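Local coordinates for metallo-beta-lactamase domain-containing protein 1 (Thermotoga maritima, PDB 1ZTC), which probably acts as a dinuclear metal-dependent hydrolase of the metallo-beta-lactamase superfamily, perhaps an endoribonuclease that cleaves RNA, at residues F79-H83 with L84-F88; P150-A153 with R154-S158; L170-G173 with D174-N178; Q193-N196 with F197-V201. All coordinates share one frame; numbering follows the deposited sequence.

Interaction 1. Residues F79-H83 with L84-F88. With NI (nickel (II) ion), chain F; NI (nickel (II) ion), chain E.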
loop_
_atom_site.group_PDB
_atom_site.type_symbol
_atom_site.label_atom_id
_atom_site.label_comp_id
_atom_site.label_asym_id
_atom_site.label_seq_id
_atom_site.Cartn_x
_atom_site.Cartn_y
_atom_site.Cartn_z
ATOM N N PHE A 79 -12.726 17.382 -13.925
ATOM C CA PHE A 79 -12.942 16.416 -12.864
ATOM C C PHE A 79 -14.147 15.542 -13.139
ATOM O O PHE A 79 -15.245 16.035 -13.379
ATOM C CB PHE A 79 -13.190 17.108 -11.518
ATOM C CG PHE A 79 -12.124 18.092 -11.106
ATOM C CD1 PHE A 79 -10.792 17.700 -11.009
ATOM C CD2 PHE A 79 -12.470 19.390 -10.744
ATOM C CE1 PHE A 79 -9.810 18.593 -10.605
ATOM C CE2 PHE A 79 -11.500 20.287 -10.348
ATOM C CZ PHE A 79 -10.155 19.880 -10.265
ATOM N N THR A 80 -13.960 14.232 -13.055
ATOM C CA THR A 80 -15.100 13.336 -13.004
ATOM C C THR A 80 -15.942 13.671 -11.787
ATOM O O THR A 80 -17.153 13.787 -11.877
ATOM C CB THR A 80 -14.686 11.865 -12.993
ATOM O OG1 THR A 80 -13.850 11.586 -11.868
ATOM C CG2 THR A 80 -13.975 11.532 -14.292
ATOM N N HIS A 81 -15.288 13.871 -10.648
ATOM C CA HIS A 81 -15.990 14.277 -9.466
ATOM C C HIS A 81 -15.048 14.776 -8.381
ATOM O O HIS A 81 -13.837 14.606 -8.474
ATOM C CB HIS A 81 -16.833 13.118 -8.945
ATOM C CG HIS A 81 -16.046 11.948 -8.458
ATOM N ND1 HIS A 81 -15.145 11.269 -9.250
ATOM C CD2 HIS A 81 -16.072 11.303 -7.272
ATOM C CE1 HIS A 81 -14.658 10.254 -8.573
ATOM N NE2 HIS A 81 -15.194 10.261 -7.369
ATOM N N VAL A 82 -15.631 15.325 -7.321
ATOM C CA VAL A 82 -14.880 15.989 -6.281
ATOM C C VAL A 82 -14.606 15.029 -5.137
ATOM O O VAL A 82 -15.255 15.075 -4.110
ATOM C CB VAL A 82 -15.637 17.248 -5.831
ATOM C CG1 VAL A 82 -14.847 17.963 -4.697
ATOM C CG2 VAL A 82 -15.818 18.132 -7.021
ATOM N N HIS A 83 -13.681 14.099 -5.379
ATOM C CA HIS A 83 -13.147 13.221 -4.371
ATOM C C HIS A 83 -11.659 13.441 -4.412
ATOM O O HIS A 83 -11.047 13.534 -5.501
ATOM C CB HIS A 83 -13.506 11.730 -4.574
ATOM C CG HIS A 83 -14.901 11.377 -4.133
ATOM N ND1 HIS A 83 -15.462 10.129 -4.334
ATOM C CD2 HIS A 83 -15.874 12.128 -3.551
ATOM C CE1 HIS A 83 -16.709 10.126 -3.884
ATOM N NE2 HIS A 83 -16.981 11.326 -3.404
ATOM N N LEU A 84 -11.073 13.503 -3.229
ATOM C CA LEU A 84 -9.690 13.918 -3.058
ATOM C C LEU A 84 -8.668 13.130 -3.887
ATOM O O LEU A 84 -7.684 13.682 -4.373
ATOM C CB LEU A 84 -9.326 13.773 -1.574
ATOM C CG LEU A 84 -8.236 14.696 -1.061
ATOM C CD1 LEU A 84 -8.556 16.159 -1.324
ATOM C CD2 LEU A 84 -8.068 14.397 0.447
ATOM N N ASP A 85 -8.896 11.826 -4.016
ATOM C CA ASP A 85 -7.972 10.944 -4.764
ATOM C C ASP A 85 -7.967 11.226 -6.287
ATOM O O ASP A 85 -7.047 10.814 -7.020
ATOM C CB ASP A 85 -8.276 9.467 -4.455
ATOM C CG ASP A 85 -9.706 9.063 -4.813
ATOM O OD1 ASP A 85 -10.678 9.782 -4.453
ATOM O OD2 ASP A 85 -9.846 8.040 -5.493
ATOM N N HIS A 86 -8.955 11.997 -6.734
ATOM C CA HIS A 86 -9.054 12.481 -8.119
ATOM C C HIS A 86 -8.594 13.944 -8.324
ATOM O O HIS A 86 -8.124 14.320 -9.408
ATOM C CB HIS A 86 -10.531 12.351 -8.560
ATOM C CG HIS A 86 -10.978 10.938 -8.718
ATOM N ND1 HIS A 86 -11.248 10.383 -9.950
ATOM C CD2 HIS A 86 -11.153 9.947 -7.808
ATOM C CE1 HIS A 86 -11.589 9.115 -9.790
ATOM N NE2 HIS A 86 -11.516 8.822 -8.507
ATOM N N ILE A 87 -8.776 14.780 -7.310
ATOM C CA ILE A 87 -8.608 16.212 -7.464
ATOM C C ILE A 87 -7.388 16.830 -6.778
ATOM O O ILE A 87 -7.063 17.991 -7.042
ATOM C CB ILE A 87 -9.851 16.974 -6.959
ATOM C CG1 ILE A 87 -9.995 16.831 -5.422
ATOM C CG2 ILE A 87 -11.090 16.500 -7.686
ATOM C CD1 ILE A 87 -11.095 17.608 -4.826
ATOM N N PHE A 88 -6.771 16.123 -5.847
ATOM C CA PHE A 88 -5.762 16.758 -4.990
ATOM C C PHE A 88 -4.683 17.509 -5.786
ATOM O O PHE A 88 -4.326 18.667 -5.458
ATOM C CB PHE A 88 -5.050 15.740 -4.100
ATOM C CG PHE A 88 -3.979 16.365 -3.276
ATOM C CD1 PHE A 88 -4.286 16.954 -2.072
ATOM C CD2 PHE A 88 -2.672 16.445 -3.747
ATOM C CE1 PHE A 88 -3.319 17.623 -1.330
ATOM C CE2 PHE A 88 -1.696 17.109 -3.007
ATOM C CZ PHE A 88 -2.026 17.678 -1.793
HETATM NI NI NI F . -15.077 8.673 -5.923
HETATM NI NI NI E . -12.067 7.171 -7.088
HETATM O O HOH W 1 -12.382 6.022 -4.791
HETATM O O HOH W 2 -12.971 8.682 -5.325
HETATM O O HOH W 3 -14.667 6.839 -4.384
#
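Asp85 folds back toward His83, the N-cap residue of helix 84-87, and sets its OD1 3.4 Å from His83 CB. With chi1 at 59° its CG lies between the backbone N and the carbonyl carbon, and from there the carboxylate reaches the chain E nickel and water 2. Water 2, which joins the two nickel ions, donates to Asp85 OD1 at 2.7 Å; Asp85 belongs to the chain E site, but at 2.9 Å from that nickel its OD2 makes only a long approach. His86 ligates that nickel through NE2 at 2.2 Å. Its backbone N bonds His83 O at 2.9 Å, tying the first helical turn to the cap. Together these residues spell the His-X-His-X-Asp-His signature of the metallo-beta-lactamase fold, in which His81 NE2 and His83 ND1 take the chain F nickel. One face of the His86 ring carries His81, whose CE1 stands over its centre in an edge-to-face pair with planes at 58° and centroids 4.4 Å apart. Through its other nitrogen, ND1, His86 donates to Asp50 OD2, which also bonds Thr80 OG1. The same hydroxyl accepts a hydrogen bond from His81 ND1 in the imidazole plane, fixing that ring's rotation. Ile87 turns to the apolar side: its CG2 lies over the Phe79 ring, 3.9 Å from the centroid in a CH-pi contact, while its CD1 meets Val82 CG1 at 3.8 Å.

Interaction 2. Residues P150-A153 with R154-S158. With NI (nickel (II) ion), chain F; PO4 (phosphate ion), chain G.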
loop_
_atom_site.group_PDB
_atom_site.type_symbol
_atom_site.label_atom_id
_atom_site.label_comp_id
_atom_site.label_asym_id
_atom_site.label_seq_id
_atom_site.Cartn_x
_atom_site.Cartn_y
_atom_site.Cartn_z
ATOM N N PRO A 150 -24.508 10.500 -12.422
ATOM C CA PRO A 150 -24.538 10.631 -10.947
ATOM C C PRO A 150 -24.790 9.315 -10.178
ATOM O O PRO A 150 -25.639 9.251 -9.331
ATOM C CB PRO A 150 -25.668 11.649 -10.717
ATOM C CG PRO A 150 -26.609 11.396 -11.875
ATOM C CD PRO A 150 -25.758 10.982 -13.045
ATOM N N TRP A 151 -24.059 8.264 -10.501
ATOM C CA TRP A 151 -24.260 6.947 -9.870
ATOM C C TRP A 151 -22.997 6.633 -9.097
ATOM O O TRP A 151 -22.311 5.609 -9.306
ATOM C CB TRP A 151 -24.582 5.902 -10.936
ATOM C CG TRP A 151 -25.628 6.455 -11.874
ATOM C CD1 TRP A 151 -26.878 6.890 -11.531
ATOM C CD2 TRP A 151 -25.486 6.698 -13.276
ATOM N NE1 TRP A 151 -27.521 7.362 -12.636
ATOM C CE2 TRP A 151 -26.693 7.259 -13.721
ATOM C CE3 TRP A 151 -24.458 6.477 -14.198
ATOM C CZ2 TRP A 151 -26.910 7.607 -15.049
ATOM C CZ3 TRP A 151 -24.665 6.822 -15.525
ATOM C CH2 TRP A 151 -25.878 7.394 -15.935
ATOM N N HIS A 152 -22.684 7.557 -8.208
ATOM C CA HIS A 152 -21.509 7.481 -7.351
ATOM C C HIS A 152 -21.449 8.750 -6.484
ATOM O O HIS A 152 -21.254 8.701 -5.266
ATOM C CB HIS A 152 -20.213 7.341 -8.180
ATOM C CG HIS A 152 -18.987 7.347 -7.334
ATOM N ND1 HIS A 152 -18.647 6.285 -6.527
ATOM C CD2 HIS A 152 -18.062 8.313 -7.105
ATOM C CE1 HIS A 152 -17.542 6.580 -5.862
ATOM N NE2 HIS A 152 -17.177 7.808 -6.189
ATOM N N ALA A 153 -21.640 9.895 -7.141
ATOM C CA ALA A 153 -21.739 11.194 -6.451
ATOM C C ALA A 153 -22.605 12.091 -7.318
ATOM O O ALA A 153 -22.652 11.902 -8.548
ATOM C CB ALA A 153 -20.351 11.784 -6.255
ATOM N N ARG A 154 -23.322 13.028 -6.704
ATOM C CA ARG A 154 -24.292 13.842 -7.439
ATOM C C ARG A 154 -23.646 14.639 -8.576
ATOM O O ARG A 154 -24.290 14.936 -9.582
ATOM C CB ARG A 154 -25.012 14.813 -6.503
ATOM C CG ARG A 154 -24.104 15.956 -5.959
ATOM C CD ARG A 154 -24.737 16.748 -4.823
ATOM N NE ARG A 154 -24.731 15.991 -3.572
ATOM C CZ ARG A 154 -25.235 16.424 -2.423
ATOM N NH1 ARG A 154 -25.816 17.617 -2.347
ATOM N NH2 ARG A 154 -25.165 15.647 -1.344
ATOM N N GLU A 155 -22.376 15.001 -8.415
ATOM C CA GLU A 155 -21.681 15.835 -9.416
ATOM C C GLU A 155 -20.898 15.033 -10.458
ATOM O O GLU A 155 -20.138 15.591 -11.259
ATOM C CB GLU A 155 -20.751 16.826 -8.715
ATOM C CG GLU A 155 -19.387 16.298 -8.237
ATOM C CD GLU A 155 -19.442 15.530 -6.917
ATOM O OE1 GLU A 155 -20.557 15.313 -6.362
ATOM O OE2 GLU A 155 -18.348 15.181 -6.421
ATOM N N HIS A 156 -21.084 13.719 -10.452
ATOM C CA HIS A 156 -20.210 12.848 -11.188
ATOM C C HIS A 156 -20.416 12.956 -12.703
ATOM O O HIS A 156 -21.551 12.916 -13.221
ATOM C CB HIS A 156 -20.356 11.394 -10.719
ATOM C CG HIS A 156 -19.299 10.492 -11.285
ATOM N ND1 HIS A 156 -19.366 9.979 -12.568
ATOM C CD2 HIS A 156 -18.118 10.065 -10.762
ATOM C CE1 HIS A 156 -18.275 9.263 -12.800
ATOM N NE2 HIS A 156 -17.502 9.304 -11.721
ATOM N N LEU A 157 -19.292 13.031 -13.403
ATOM C CA LEU A 157 -19.240 13.134 -14.856
ATOM C C LEU A 157 -18.379 12.046 -15.457
ATOM O O LEU A 157 -17.368 11.624 -14.863
ATOM C CB LEU A 157 -18.612 14.468 -15.271
ATOM C CG LEU A 157 -19.307 15.763 -14.845
ATOM C CD1 LEU A 157 -18.393 16.935 -15.187
ATOM C CD2 LEU A 157 -20.675 15.931 -15.467
ATOM N N SER A 158 -18.772 11.628 -16.666
ATOM C CA SER A 158 -17.955 10.783 -17.525
ATOM C C SER A 158 -17.688 11.570 -18.822
ATOM O O SER A 158 -18.478 12.448 -19.217
ATOM C CB SER A 158 -18.635 9.423 -17.790
ATOM O OG SER A 158 -18.980 8.749 -16.575
HETATM NI NI NI F . -15.077 8.673 -5.923
HETATM P P PO4 G . -23.733 12.354 -2.879
HETATM O O1 PO4 G . -24.982 12.914 -2.268
HETATM O O2 PO4 G . -22.632 12.339 -1.873
HETATM O O3 PO4 G . -23.230 13.277 -3.957
HETATM O O4 PO4 G . -24.049 10.989 -3.433
HETATM O O HOH W 2 -12.971 8.682 -5.325
HETATM O O HOH W 3 -14.667 6.839 -4.384
#
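His152 and His156 approach each other through their imidazole CD2 atoms, 4.1 Å apart, with ring planes at 78° and neither ring stacked on the other. His152 is the metal-binding member: CG anti to the backbone N (chi1 176°) places the ring beside the chain F nickel, and NE2 takes that ion at 2.3 Å. The chain then reverses in a type I beta turn from Ala153 to His156. It is closed by the bond from His156 N to Ala153 O, 3.1 Å long. The turn is packed by Glu155, whose chain doubles back to lay OE1 3.5 Å from Ala153 CB, and by Pro150 CB, 3.7 Å from Arg154 O.

On its outer side the turn holds a phosphate ion, probably from the crystallisation liquor. Arg154 N donates to phosphate O3 at 2.8 Å, in a nearly straight bond. Bent at chi3 (75°), the Arg154 chain curls round so that NE reaches the same O3 and NH2 reaches O1 at 2.9 Å, with the phosphorus in the guanidinium plane. Lys107 of the same chain and Lys187 of the third subunit also bond the ion.

In the second shell His156 bridges Thr149 OG1 at ND1 and the backbone N of Asp174 at NE2, while Glu155 OE2 accepts from Val82 N. The whole loop connects strand 144-148 to strand 157-163, with Trp151 lying against helix 192-201 and Leu157 touching strand 97-101.

Interaction 3. Residues L170-G173 with D174-N178. With NI (nickel (II) ion), chain F; NI (nickel (II) ion), chain E.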
loop_
_atom_site.group_PDB
_atom_site.type_symbol
_atom_site.label_atom_id
_atom_site.label_comp_id
_atom_site.label_asym_id
_atom_site.label_seq_id
_atom_site.Cartn_x
_atom_site.Cartn_y
_atom_site.Cartn_z
ATOM N N LEU A 170 -13.706 6.213 -23.522
ATOM C CA LEU A 170 -14.587 6.616 -22.426
ATOM C C LEU A 170 -13.817 6.651 -21.104
ATOM O O LEU A 170 -13.334 5.610 -20.626
ATOM C CB LEU A 170 -15.783 5.671 -22.290
ATOM C CG LEU A 170 -16.813 6.041 -21.197
ATOM C CD1 LEU A 170 -17.398 7.408 -21.426
ATOM C CD2 LEU A 170 -17.903 5.027 -21.092
ATOM N N ILE A 171 -13.706 7.854 -20.543
ATOM C CA ILE A 171 -13.212 8.062 -19.183
ATOM C C ILE A 171 -14.430 7.881 -18.250
ATOM O O ILE A 171 -15.312 8.717 -18.178
ATOM C CB ILE A 171 -12.639 9.472 -18.993
ATOM C CG1 ILE A 171 -11.657 9.856 -20.119
ATOM C CG2 ILE A 171 -12.008 9.607 -17.566
ATOM C CD1 ILE A 171 -10.546 8.900 -20.333
ATOM N N THR A 172 -14.511 6.725 -17.604
ATOM C CA THR A 172 -15.750 6.342 -16.913
ATOM C C THR A 172 -15.967 7.098 -15.637
ATOM O O THR A 172 -17.117 7.462 -15.308
ATOM C CB THR A 172 -15.778 4.833 -16.585
ATOM O OG1 THR A 172 -14.745 4.496 -15.648
ATOM C CG2 THR A 172 -15.609 4.017 -17.844
ATOM N N GLY A 173 -14.854 7.352 -14.935
ATOM C CA GLY A 173 -14.918 7.780 -13.560
ATOM C C GLY A 173 -15.391 6.621 -12.696
ATOM O O GLY A 173 -15.384 5.438 -13.112
ATOM N N ASP A 174 -15.793 6.972 -11.482
ATOM C CA ASP A 174 -16.038 5.999 -10.435
ATOM C C ASP A 174 -17.363 5.277 -10.500
ATOM O O ASP A 174 -17.678 4.510 -9.599
ATOM C CB ASP A 174 -15.891 6.679 -9.090
ATOM C CG ASP A 174 -14.467 6.617 -8.565
ATOM O OD1 ASP A 174 -13.638 5.851 -9.054
ATOM O OD2 ASP A 174 -14.191 7.298 -7.604
ATOM N N ILE A 175 -18.145 5.504 -11.552
ATOM C CA ILE A 175 -19.301 4.655 -11.774
ATOM C C ILE A 175 -18.855 3.206 -12.088
ATOM O O ILE A 175 -19.620 2.282 -11.876
ATOM C CB ILE A 175 -20.219 5.197 -12.892
ATOM C CG1 ILE A 175 -19.458 5.272 -14.212
ATOM C CG2 ILE A 175 -20.788 6.559 -12.481
ATOM C CD1 ILE A 175 -20.315 5.666 -15.393
ATOM N N THR A 176 -17.650 3.039 -12.648
ATOM C CA THR A 176 -17.029 1.731 -12.846
ATOM C C THR A 176 -15.547 1.883 -12.448
ATOM O O THR A 176 -14.706 2.237 -13.261
ATOM C CB THR A 176 -17.064 1.259 -14.313
ATOM O OG1 THR A 176 -16.555 2.304 -15.152
ATOM C CG2 THR A 176 -18.452 0.858 -14.749
ATOM N N PRO A 177 -15.243 1.668 -11.180
ATOM C CA PRO A 177 -13.890 2.001 -10.698
ATOM C C PRO A 177 -12.768 1.145 -11.277
ATOM O O PRO A 177 -11.627 1.621 -11.407
ATOM C CB PRO A 177 -14.007 1.860 -9.175
ATOM C CG PRO A 177 -15.214 1.131 -8.929
ATOM C CD PRO A 177 -16.149 1.284 -10.093
ATOM N N ASN A 178 -13.104 -0.090 -11.656
ATOM C CA ASN A 178 -12.132 -1.020 -12.145
ATOM C C ASN A 178 -12.764 -2.052 -13.072
ATOM O O ASN A 178 -13.957 -2.030 -13.314
ATOM C CB ASN A 178 -11.404 -1.689 -10.967
ATOM C CG ASN A 178 -12.358 -2.362 -10.002
ATOM O OD1 ASN A 178 -13.344 -2.956 -10.406
ATOM N ND2 ASN A 178 -12.076 -2.244 -8.718
HETATM NI NI NI F . -15.077 8.673 -5.923
HETATM NI NI NI E . -12.067 7.171 -7.088
HETATM O O HOH W 1 -12.382 6.022 -4.791
HETATM O O HOH W 2 -12.971 8.682 -5.325
HETATM O O HOH W 3 -14.667 6.839 -4.384
#
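Thr172 meets Thr176 through their hydroxyls, OG1 to OG1 at 2.9 Å, the two side chains crossing at about a right angle. Thr176 OG1 also nestles against Thr172 CB, so the packing here is close. A chi1 of 65° tips the Thr172 hydroxyl toward the next peptide: OG1 donates to Gly173 O at 2.8 Å, in the carbonyl plane and on a lone pair. The carbonyl of Thr172 serves the other side of the bend. Ile175 CG1 packs 3.4 Å from Thr172 O, which also accepts from Ser158 OG in the adjacent strand 157-163.

Gly173 follows with positive phi (70°), redirecting the chain just after strand 169-171. Its carbonyl oxygen, already bonded to Thr172 OG1, receives a second, weak bond from Thr176 N at 3.3 Å. The buried oxygen is thus gripped by one side chain and one backbone group, and the peptide that leads into Asp174 is held in place. His156 NE2 adds a further restraint by accepting from Asp174 N.

Asp174 leaves the bend toward the metals. Its OD2 is shared, 2.2 Å from the chain E nickel and 2.3 Å from the chain F nickel, with OD1 farther from the former. The two ions are joined also by water 2. One carboxylate oxygen and one water therefore bridge both cations, consistent with the water-activating dinuclear centre of metallo-beta-lactamase-fold hydrolases.

Interaction 4. Residues Q193-N196 with F197-V201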
loop_
_atom_site.group_PDB
_atom_site.type_symbol
_atom_site.label_atom_id
_atom_site.label_comp_id
_atom_site.label_asym_id
_atom_site.label_seq_id
_atom_site.Cartn_x
_atom_site.Cartn_y
_atom_site.Cartn_z
ATOM N N GLN A 193 -28.406 1.599 -14.211
ATOM C CA GLN A 193 -28.158 2.931 -14.753
ATOM C C GLN A 193 -26.851 3.004 -15.508
ATOM O O GLN A 193 -26.760 3.599 -16.584
ATOM C CB GLN A 193 -28.141 3.971 -13.642
ATOM C CG GLN A 193 -29.504 4.160 -12.930
ATOM C CD GLN A 193 -29.698 3.249 -11.711
ATOM O OE1 GLN A 193 -29.003 2.249 -11.514
ATOM N NE2 GLN A 193 -30.660 3.604 -10.896
ATOM N N VAL A 194 -25.819 2.388 -14.950
ATOM C CA VAL A 194 -24.519 2.363 -15.608
ATOM C C VAL A 194 -24.600 1.523 -16.889
ATOM O O VAL A 194 -24.077 1.909 -17.930
ATOM C CB VAL A 194 -23.358 1.902 -14.643
ATOM C CG1 VAL A 194 -22.061 1.854 -15.377
ATOM C CG2 VAL A 194 -23.212 2.872 -13.501
ATOM N N LYS A 195 -25.273 0.381 -16.815
ATOM C CA LYS A 195 -25.449 -0.443 -17.955
ATOM C C LYS A 195 -26.184 0.315 -19.066
ATOM O O LYS A 195 -25.758 0.272 -20.204
ATOM C CB LYS A 195 -26.212 -1.711 -17.570
ATOM C CG LYS A 195 -26.257 -2.768 -18.680
ATOM C CD LYS A 195 -27.614 -2.943 -19.275
ATOM C CE LYS A 195 -27.595 -3.976 -20.434
ATOM N NZ LYS A 195 -28.811 -3.807 -21.262
ATOM N N ASN A 196 -27.269 1.027 -18.736
ATOM C CA ASN A 196 -27.981 1.817 -19.744
ATOM C C ASN A 196 -27.096 2.927 -20.317
ATOM O O ASN A 196 -27.189 3.256 -21.501
ATOM C CB ASN A 196 -29.281 2.416 -19.198
ATOM C CG ASN A 196 -30.319 1.354 -18.851
ATOM O OD1 ASN A 196 -30.304 0.250 -19.395
ATOM N ND2 ASN A 196 -31.220 1.690 -17.933
ATOM N N PHE A 197 -26.252 3.512 -19.482
ATOM C CA PHE A 197 -25.332 4.530 -19.947
ATOM C C PHE A 197 -24.338 3.975 -20.966
ATOM O O PHE A 197 -24.096 4.566 -22.006
ATOM C CB PHE A 197 -24.593 5.169 -18.775
ATOM C CG PHE A 197 -23.537 6.165 -19.209
ATOM C CD1 PHE A 197 -23.898 7.310 -19.906
ATOM C CD2 PHE A 197 -22.190 5.930 -18.954
ATOM C CE1 PHE A 197 -22.927 8.213 -20.339
ATOM C CE2 PHE A 197 -21.211 6.823 -19.381
ATOM C CZ PHE A 197 -21.590 7.972 -20.073
ATOM N N LEU A 198 -23.746 2.837 -20.668
ATOM C CA LEU A 198 -22.803 2.237 -21.608
ATOM C C LEU A 198 -23.498 1.858 -22.917
ATOM O O LEU A 198 -22.892 1.957 -23.972
ATOM C CB LEU A 198 -22.118 1.033 -21.018
ATOM C CG LEU A 198 -21.230 1.338 -19.821
ATOM C CD1 LEU A 198 -20.716 0.043 -19.221
ATOM C CD2 LEU A 198 -20.093 2.262 -20.210
ATOM N N ASP A 199 -24.760 1.434 -22.846
ATOM C CA ASP A 199 -25.536 1.170 -24.050
ATOM C C ASP A 199 -25.735 2.437 -24.882
ATOM O O ASP A 199 -25.679 2.398 -26.111
ATOM C CB ASP A 199 -26.942 0.593 -23.756
ATOM C CG ASP A 199 -26.916 -0.851 -23.289
ATOM O OD1 ASP A 199 -25.903 -1.550 -23.516
ATOM O OD2 ASP A 199 -27.931 -1.289 -22.691
ATOM N N ARG A 200 -26.003 3.550 -24.206
ATOM C CA ARG A 200 -26.195 4.817 -24.872
ATOM C C ARG A 200 -24.923 5.285 -25.582
ATOM O O ARG A 200 -24.971 5.769 -26.713
ATOM C CB ARG A 200 -26.618 5.881 -23.867
ATOM C CG ARG A 200 -26.920 7.195 -24.510
ATOM C CD ARG A 200 -27.060 8.331 -23.518
ATOM N NE ARG A 200 -27.149 9.589 -24.255
ATOM C CZ ARG A 200 -26.954 10.818 -23.765
ATOM N NH1 ARG A 200 -26.653 11.035 -22.477
ATOM N NH2 ARG A 200 -27.045 11.843 -24.591
ATOM N N VAL A 201 -23.787 5.129 -24.920
ATOM C CA VAL A 201 -22.502 5.512 -25.481
ATOM C C VAL A 201 -22.176 4.686 -26.730
ATOM O O VAL A 201 -21.659 5.211 -27.692
ATOM C CB VAL A 201 -21.401 5.413 -24.410
ATOM C CG1 VAL A 201 -19.995 5.498 -25.018
ATOM C CG2 VAL A 201 -21.612 6.511 -23.388
HETATM O O HOH W 4 -30.048 -0.067 -22.227
#
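Asp199 OD2 is gripped by two groups: Lys195 NZ, in a salt bridge of 3.0 Å, and water 4, which donates to the same oxygen. OD2 receives the lysine on its syn lone pair, on the side of the other carboxylate oxygen. Lys195 first extends away from its backbone N (chi1 -171°), then bends at chi2 (-110°), which brings its ammonium one helical turn along to the acid. Water 4 also donates to Asn196 OD1 at 2.9 Å, linking this amide to the salt bridge on the exposed side of the helix.

Beneath the side chains runs the regular i to i+4 ladder. Its members include Leu198 N to Val194 O at 2.9 Å and Arg200 N to Asn196 O at 3.0 Å. Facing the interior, Val194 CG1 and Leu198 CD1 come no nearer than 4.5 Å, but both side chains also pack on helix 179-187. Phe197 dips farther in, its ring edge-to-face with Phe147, while Arg200 forms a salt bridge with Glu136.

Charged and amide groups along one side and Val194, Phe197 and Leu198 along another make this an amphipathic helix, one of those that flank the sheets of the four-layered alpha-beta/beta-alpha metallo-beta-lactamase fold.

How the interactions relate
Interactions 1, 2 and 3 follow one another along the chain yet converge on the dinickel centre, their centres about 10 to 13 Å apart. Interaction 1 lies after strand 76-78 of the six-stranded sheet. Interactions 2 and 3 lie at the ends of strands 157-163 and 169-171, neighbours in the five-stranded sheet, so the metal centre draws ligands from both halves of the fold. Direct bonds join the loops, among them Thr80 O to Leu157 N at 2.7 Å. Interaction 4, last in sequence and about 22 Å centre to centre from interaction 1, binds no metal. Its helix instead packs on Trp151, Ile175 and Thr176, backing the loops of interactions 2 and 3.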